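Local coordinates for mitochondrial dynamics protein MID49 (Mus musculus, PDB 4WOY), which recruits the fission dynamin DNM1L (Drp1) to the mitochondrial outer membrane and regulates its GTPase activity, this chain being the receptor's predicted cytoplasmic part, at residues A93-W98 with P298-L303; P243-L248 with D312-V317. The protein carries 1 engineered substitution. All blocks are in the same frame, centred on the assembly; numbering follows the deposited sequence.

Contact 1. Residues A93-W98 with P298-L303; sequences AEPRCW and PSVNLL. Engineered in segment 93-98: Ala-93 (natural residue Arg).
Ser-299 begins the approach, its OG 3.5 Å from CB of Pro-95 in a simple van der Waals touch; the polar partner of this hydroxyl is Asn-297, just before the segment. Val-300 comes next and takes the largest share of the packing on its segment. Its CG1 branch, set anti to its own carbonyl carbon (chi1 -53°), meets the Pro-95/Arg-96 peptide, 3.4 Å from Pro-95 C. The same CG1 lies 3.6 Å from Pro-95 CB, the valine and the proline ring lying alongside each other and pointing in opposite directions. The aliphatic start of Arg-96 shares this methyl, with CG 3.7 Å from Val-300 CG1. What the valine presses on is the type I turn Glu-94 to Cys-97, which leads into strand 97-102 of the nucleotidyltransferase-like mixed sheet, while 298-303 belongs to the Mab-21 HhH/H2TH-like sequence family, so the pair joins the two parts of the fold. Inside the turn, Glu-94 OE2 accepts from Arg-96 N through its anti lone pair and lies in plane at the guanidinium edge. At Asn-301 the backbone O is 2.8 Å from Arg-96 NH2, but the angle is too poor for a hydrogen bond; the side-chain OD1 turns to Leu-303 N in an Asx turn and also accepts from Leu-292 N. Leu-302 comes last, its CD2 3.8 Å from Arg-96 NH1.

Contact 2. Residues P243-L248 with D312-V317; sequences PALVRL and DDIGYV
Ile-314 and Val-317, one turn apart on helix 308-317, pack against Ala-244, Leu-245 and Leu-248 of the connection between helices 228-241 and 250-261, all within the Mab-21 HhH/H2TH-like part of the chain. The connection folds through a type I turn from Leu-245 to Leu-248, which places both leucines at the helix. The tight part is made almost entirely of apolar side chains. Leu-245 and Val-317 meet end to end, CD2 of the leucine 3.6 Å from CG1 of the valine. With CG1 anti to its backbone nitrogen (chi1 172°), Val-317 turns that branch to Leu-245, while CG2, beside the nitrogen, meets CB of Ala-244 at 3.6 Å. The same Leu-245 methyl also touches CG2 of Ile-314, and Leu-248 reaches this CG2 through its CD1 at 3.7 Å, so one isoleucine methyl serves two leucines that cross it at an angle. Cys-239 of helix 228-241 and Leu-283 and Leu-287 of helix 272-288 add to this buried patch.

Toward solvent the contact thins out. The exposed Asp-313 merely grazes the loop, its OD1 3.8 Å from CB of Ala-244. Arg-247 starts toward the helix and then leads off, folding through three successive bends to form a salt bridge with Glu-310 and a cation-pi contact with Phe-306. Where loop backbone and helix side chain come together, Ile-314 CG1 rests 3.6 Å from the carbonyl O of Ala-244.

The chain passes through 93-98, then 243-248, 298-303 and finally 312-317, so the two contacts interlock in sequence. Their centres are 22 Å apart; the nearest atoms come to about 4 Å without touching. Contact 1 spans two family regions, tying the start of strand 97-102 in the mixed sheet to strand 300-301, whereas contact 2 lies inside the Mab-21-like helical part. Strand 300-301 and helix 308-317 are consecutive elements, so one short run of chain near the C-terminus first meets the sheet region and then packs beside the connection leading into helix 250-261. Contact 1 thus joins the sheet part to the helical part, while contact 2 is internal to the latter; the whole piece is predicted to face the cytoplasm.

Contact 1. Residues A93-W98 with P298-L303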
loop_
_atom_site.group_PDB
_atom_site.type_symbol
_atom_site.label_atom_id
_atom_site.label_comp_id
_atom_site.label_asym_id
_atom_site.label_seq_id
_atom_site.Cartn_x
_atom_site.Cartn_y
_atom_site.Cartn_z
ATOM N N ALA A 93 -20.495 -8.823 0.323
ATOM C CA ALA A 93 -20.258 -9.144 -1.081
ATOM C C ALA A 93 -19.255 -8.158 -1.570
ATOM O O ALA A 93 -19.546 -7.308 -2.393
ATOM C CB ALA A 93 -21.554 -9.088 -1.882
ATOM N N GLU A 94 -18.083 -8.224 -0.959
ATOM C CA GLU A 94 -17.096 -7.181 -1.037
ATOM C C GLU A 94 -15.925 -7.628 -1.877
ATOM O O GLU A 94 -15.094 -8.417 -1.417
ATOM C CB GLU A 94 -16.633 -6.797 0.390
ATOM C CG GLU A 94 -15.600 -5.696 0.425
ATOM C CD GLU A 94 -15.959 -4.516 -0.468
ATOM O OE1 GLU A 94 -16.867 -3.728 -0.101
ATOM O OE2 GLU A 94 -15.353 -4.390 -1.553
ATOM N N PRO A 95 -15.844 -7.116 -3.117
ATOM C CA PRO A 95 -14.730 -7.496 -3.993
ATOM C C PRO A 95 -13.347 -7.053 -3.459
ATOM O O PRO A 95 -12.355 -7.681 -3.802
ATOM C CB PRO A 95 -15.085 -6.811 -5.317
ATOM C CG PRO A 95 -16.015 -5.695 -4.930
ATOM C CD PRO A 95 -16.785 -6.191 -3.773
ATOM N N ARG A 96 -13.277 -6.049 -2.590
ATOM C CA ARG A 96 -11.984 -5.618 -2.031
ATOM C C ARG A 96 -11.408 -6.605 -1.026
ATOM O O ARG A 96 -10.241 -6.475 -0.644
ATOM C CB ARG A 96 -12.105 -4.253 -1.338
ATOM C CG ARG A 96 -12.379 -3.080 -2.252
ATOM C CD ARG A 96 -12.683 -1.849 -1.421
ATOM N NE ARG A 96 -13.531 -0.885 -2.127
ATOM C CZ ARG A 96 -13.120 0.296 -2.596
ATOM N NH1 ARG A 96 -11.855 0.686 -2.443
ATOM N NH2 ARG A 96 -13.980 1.095 -3.219
ATOM N N CYS A 97 -12.209 -7.582 -0.593
ATOM C CA CYS A 97 -11.800 -8.466 0.511
ATOM C C CYS A 97 -11.772 -9.944 0.166
ATOM O O CYS A 97 -12.221 -10.374 -0.880
ATOM C CB CYS A 97 -12.717 -8.290 1.727
ATOM S SG CYS A 97 -12.790 -6.638 2.398
ATOM N N TRP A 98 -11.234 -10.725 1.086
ATOM C CA TRP A 98 -11.122 -12.169 0.923
ATOM C C TRP A 98 -11.266 -12.856 2.284
ATOM O O TRP A 98 -10.846 -12.294 3.314
ATOM C CB TRP A 98 -9.774 -12.535 0.267
ATOM C CG TRP A 98 -9.748 -12.413 -1.237
ATOM C CD1 TRP A 98 -9.790 -11.262 -1.997
ATOM C CD2 TRP A 98 -9.669 -13.495 -2.168
ATOM N NE1 TRP A 98 -9.751 -11.572 -3.335
ATOM C CE2 TRP A 98 -9.670 -12.936 -3.467
ATOM C CE3 TRP A 98 -9.597 -14.880 -2.028
ATOM C CZ2 TRP A 98 -9.597 -13.712 -4.608
ATOM C CZ3 TRP A 98 -9.518 -15.660 -3.175
ATOM C CH2 TRP A 98 -9.514 -15.072 -4.444
ATOM N N PRO A 298 -10.962 -5.707 -11.571
ATOM C CA PRO A 298 -11.886 -4.723 -12.157
ATOM C C PRO A 298 -13.219 -4.554 -11.421
ATOM O O PRO A 298 -13.886 -3.525 -11.593
ATOM C CB PRO A 298 -12.106 -5.266 -13.571
ATOM C CG PRO A 298 -10.835 -6.003 -13.869
ATOM C CD PRO A 298 -10.470 -6.664 -12.579
ATOM N N SER A 299 -13.625 -5.553 -10.648
ATOM C CA SER A 299 -14.831 -5.431 -9.856
ATOM C C SER A 299 -14.642 -4.410 -8.734
ATOM O O SER A 299 -15.626 -3.876 -8.230
ATOM C CB SER A 299 -15.291 -6.796 -9.327
ATOM O OG SER A 299 -14.274 -7.465 -8.631
ATOM N N VAL A 300 -13.412 -4.123 -8.309
ATOM C CA VAL A 300 -13.321 -3.064 -7.306
ATOM C C VAL A 300 -13.207 -1.694 -7.994
ATOM O O VAL A 300 -12.352 -1.437 -8.851
ATOM C CB VAL A 300 -12.162 -3.271 -6.250
ATOM C CG1 VAL A 300 -12.253 -4.628 -5.601
ATOM C CG2 VAL A 300 -10.845 -3.114 -6.835
ATOM N N ASN A 301 -14.113 -0.814 -7.589
ATOM C CA ASN A 301 -14.169 0.539 -8.091
ATOM C C ASN A 301 -13.509 1.477 -7.069
ATOM O O ASN A 301 -14.039 1.704 -5.977
ATOM C CB ASN A 301 -15.623 0.919 -8.364
ATOM C CG ASN A 301 -15.785 2.360 -8.772
ATOM O OD1 ASN A 301 -14.802 3.063 -9.060
ATOM N ND2 ASN A 301 -17.036 2.815 -8.821
ATOM N N LEU A 302 -12.341 2.005 -7.418
ATOM C CA LEU A 302 -11.583 2.802 -6.455
ATOM C C LEU A 302 -12.253 4.139 -6.149
ATOM O O LEU A 302 -11.841 4.848 -5.235
ATOM C CB LEU A 302 -10.146 3.012 -6.940
ATOM C CG LEU A 302 -9.269 1.759 -6.795
ATOM C CD1 LEU A 302 -7.815 2.124 -6.868
ATOM C CD2 LEU A 302 -9.541 1.026 -5.488
ATOM N N LEU A 303 -13.285 4.476 -6.919
ATOM C CA LEU A 303 -14.071 5.683 -6.670
ATOM C C LEU A 303 -15.413 5.391 -6.038
ATOM O O LEU A 303 -16.225 6.293 -5.874
ATOM C CB LEU A 303 -14.304 6.466 -7.962
ATOM C CG LEU A 303 -13.141 7.120 -8.685
ATOM C CD1 LEU A 303 -13.719 7.884 -9.845
ATOM C CD2 LEU A 303 -12.314 8.009 -7.732
#

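Contact 2. Residues P243-L248 with D312-V317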
loop_
_atom_site.group_PDB
_atom_site.type_symbol
_atom_site.label_atom_id
_atom_site.label_comp_id
_atom_site.label_asym_id
_atom_site.label_seq_id
_atom_site.Cartn_x
_atom_site.Cartn_y
_atom_site.Cartn_z
ATOM N N PRO A 243 -5.303 20.078 -1.432
ATOM C CA PRO A 243 -6.178 19.531 -0.383
ATOM C C PRO A 243 -7.396 18.801 -0.946
ATOM O O PRO A 243 -7.889 17.878 -0.308
ATOM C CB PRO A 243 -6.590 20.769 0.429
ATOM C CG PRO A 243 -6.134 21.951 -0.361
ATOM C CD PRO A 243 -4.999 21.505 -1.208
ATOM N N ALA A 244 -7.877 19.216 -2.113
ATOM C CA ALA A 244 -8.959 18.519 -2.804
ATOM C C ALA A 244 -8.570 17.150 -3.360
ATOM O O ALA A 244 -9.386 16.236 -3.381
ATOM C CB ALA A 244 -9.496 19.390 -3.939
ATOM N N LEU A 245 -7.325 17.003 -3.804
ATOM C CA LEU A 245 -6.913 15.801 -4.536
ATOM C C LEU A 245 -6.311 14.735 -3.651
ATOM O O LEU A 245 -5.907 13.689 -4.139
ATOM C CB LEU A 245 -5.893 16.169 -5.605
ATOM C CG LEU A 245 -6.279 17.290 -6.559
ATOM C CD1 LEU A 245 -5.147 17.503 -7.563
ATOM C CD2 LEU A 245 -7.601 16.977 -7.265
ATOM N N VAL A 246 -6.217 15.021 -2.357
ATOM C CA VAL A 246 -5.489 14.161 -1.416
ATOM C C VAL A 246 -6.064 12.746 -1.322
ATOM O O VAL A 246 -5.338 11.787 -1.024
ATOM C CB VAL A 246 -5.435 14.823 -0.011
ATOM C CG1 VAL A 246 -5.298 13.795 1.111
ATOM C CG2 VAL A 246 -4.288 15.813 0.036
ATOM N N ARG A 247 -7.355 12.602 -1.596
ATOM C CA ARG A 247 -7.978 11.274 -1.554
ATOM C C ARG A 247 -7.477 10.383 -2.709
ATOM O O ARG A 247 -7.487 9.157 -2.622
ATOM C CB ARG A 247 -9.502 11.401 -1.621
ATOM C CG ARG A 247 -10.186 11.848 -0.334
ATOM C CD ARG A 247 -10.189 10.777 0.732
ATOM N NE ARG A 247 -10.799 9.518 0.297
ATOM C CZ ARG A 247 -12.106 9.275 0.277
ATOM N NH1 ARG A 247 -12.961 10.215 0.638
ATOM N NH2 ARG A 247 -12.564 8.095 -0.112
ATOM N N LEU A 248 -7.049 11.016 -3.796
ATOM C CA LEU A 248 -6.461 10.303 -4.918
ATOM C C LEU A 248 -5.088 9.884 -4.481
ATOM O O LEU A 248 -4.174 10.710 -4.445
ATOM C CB LEU A 248 -6.378 11.189 -6.155
ATOM C CG LEU A 248 -7.746 11.546 -6.714
ATOM C CD1 LEU A 248 -7.615 12.392 -7.971
ATOM C CD2 LEU A 248 -8.553 10.257 -6.955
ATOM N N ASP A 312 -17.149 15.570 -7.654
ATOM C CA ASP A 312 -17.411 16.805 -8.371
ATOM C C ASP A 312 -16.328 17.824 -8.048
ATOM O O ASP A 312 -15.914 18.609 -8.899
ATOM C CB ASP A 312 -18.795 17.352 -8.018
ATOM C CG ASP A 312 -19.922 16.524 -8.613
ATOM O OD1 ASP A 312 -19.667 15.738 -9.558
ATOM O OD2 ASP A 312 -21.072 16.674 -8.145
ATOM N N ASP A 313 -15.857 17.794 -6.811
ATOM C CA ASP A 313 -14.885 18.772 -6.359
ATOM C C ASP A 313 -13.508 18.487 -6.962
ATOM O O ASP A 313 -12.809 19.400 -7.398
ATOM C CB ASP A 313 -14.816 18.773 -4.827
ATOM C CG ASP A 313 -14.366 20.099 -4.267
ATOM O OD1 ASP A 313 -13.142 20.339 -4.226
ATOM O OD2 ASP A 313 -15.235 20.903 -3.873
ATOM N N ILE A 314 -13.129 17.213 -6.966
ATOM C CA ILE A 314 -11.880 16.767 -7.568
ATOM C C ILE A 314 -11.866 17.091 -9.063
ATOM O O ILE A 314 -10.845 17.486 -9.623
ATOM C CB ILE A 314 -11.676 15.244 -7.353
ATOM C CG1 ILE A 314 -11.627 14.916 -5.856
ATOM C CG2 ILE A 314 -10.426 14.778 -8.060
ATOM C CD1 ILE A 314 -11.551 13.444 -5.523
ATOM N N GLY A 315 -13.026 16.946 -9.690
ATOM C CA GLY A 315 -13.176 17.174 -11.110
ATOM C C GLY A 315 -12.830 18.598 -11.472
ATOM O O GLY A 315 -12.116 18.843 -12.449
ATOM N N TYR A 316 -13.328 19.549 -10.693
ATOM C CA TYR A 316 -13.122 20.941 -11.047
ATOM C C TYR A 316 -11.711 21.399 -10.754
ATOM O O TYR A 316 -11.259 22.368 -11.348
ATOM C CB TYR A 316 -14.135 21.858 -10.350
ATOM C CG TYR A 316 -15.386 22.065 -11.175
ATOM C CD1 TYR A 316 -15.634 21.283 -12.311
ATOM C CD2 TYR A 316 -16.291 23.075 -10.865
ATOM C CE1 TYR A 316 -16.765 21.477 -13.093
ATOM C CE2 TYR A 316 -17.429 23.280 -11.642
ATOM C CZ TYR A 316 -17.660 22.477 -12.754
ATOM O OH TYR A 316 -18.785 22.678 -13.526
ATOM N N VAL A 317 -11.030 20.746 -9.818
ATOM C CA VAL A 317 -9.593 20.981 -9.620
ATOM C C VAL A 317 -8.764 20.420 -10.789
ATOM O O VAL A 317 -7.792 21.031 -11.228
ATOM C CB VAL A 317 -9.081 20.367 -8.286
ATOM C CG1 VAL A 317 -7.547 20.450 -8.187
ATOM C CG2 VAL A 317 -9.723 21.063 -7.103
#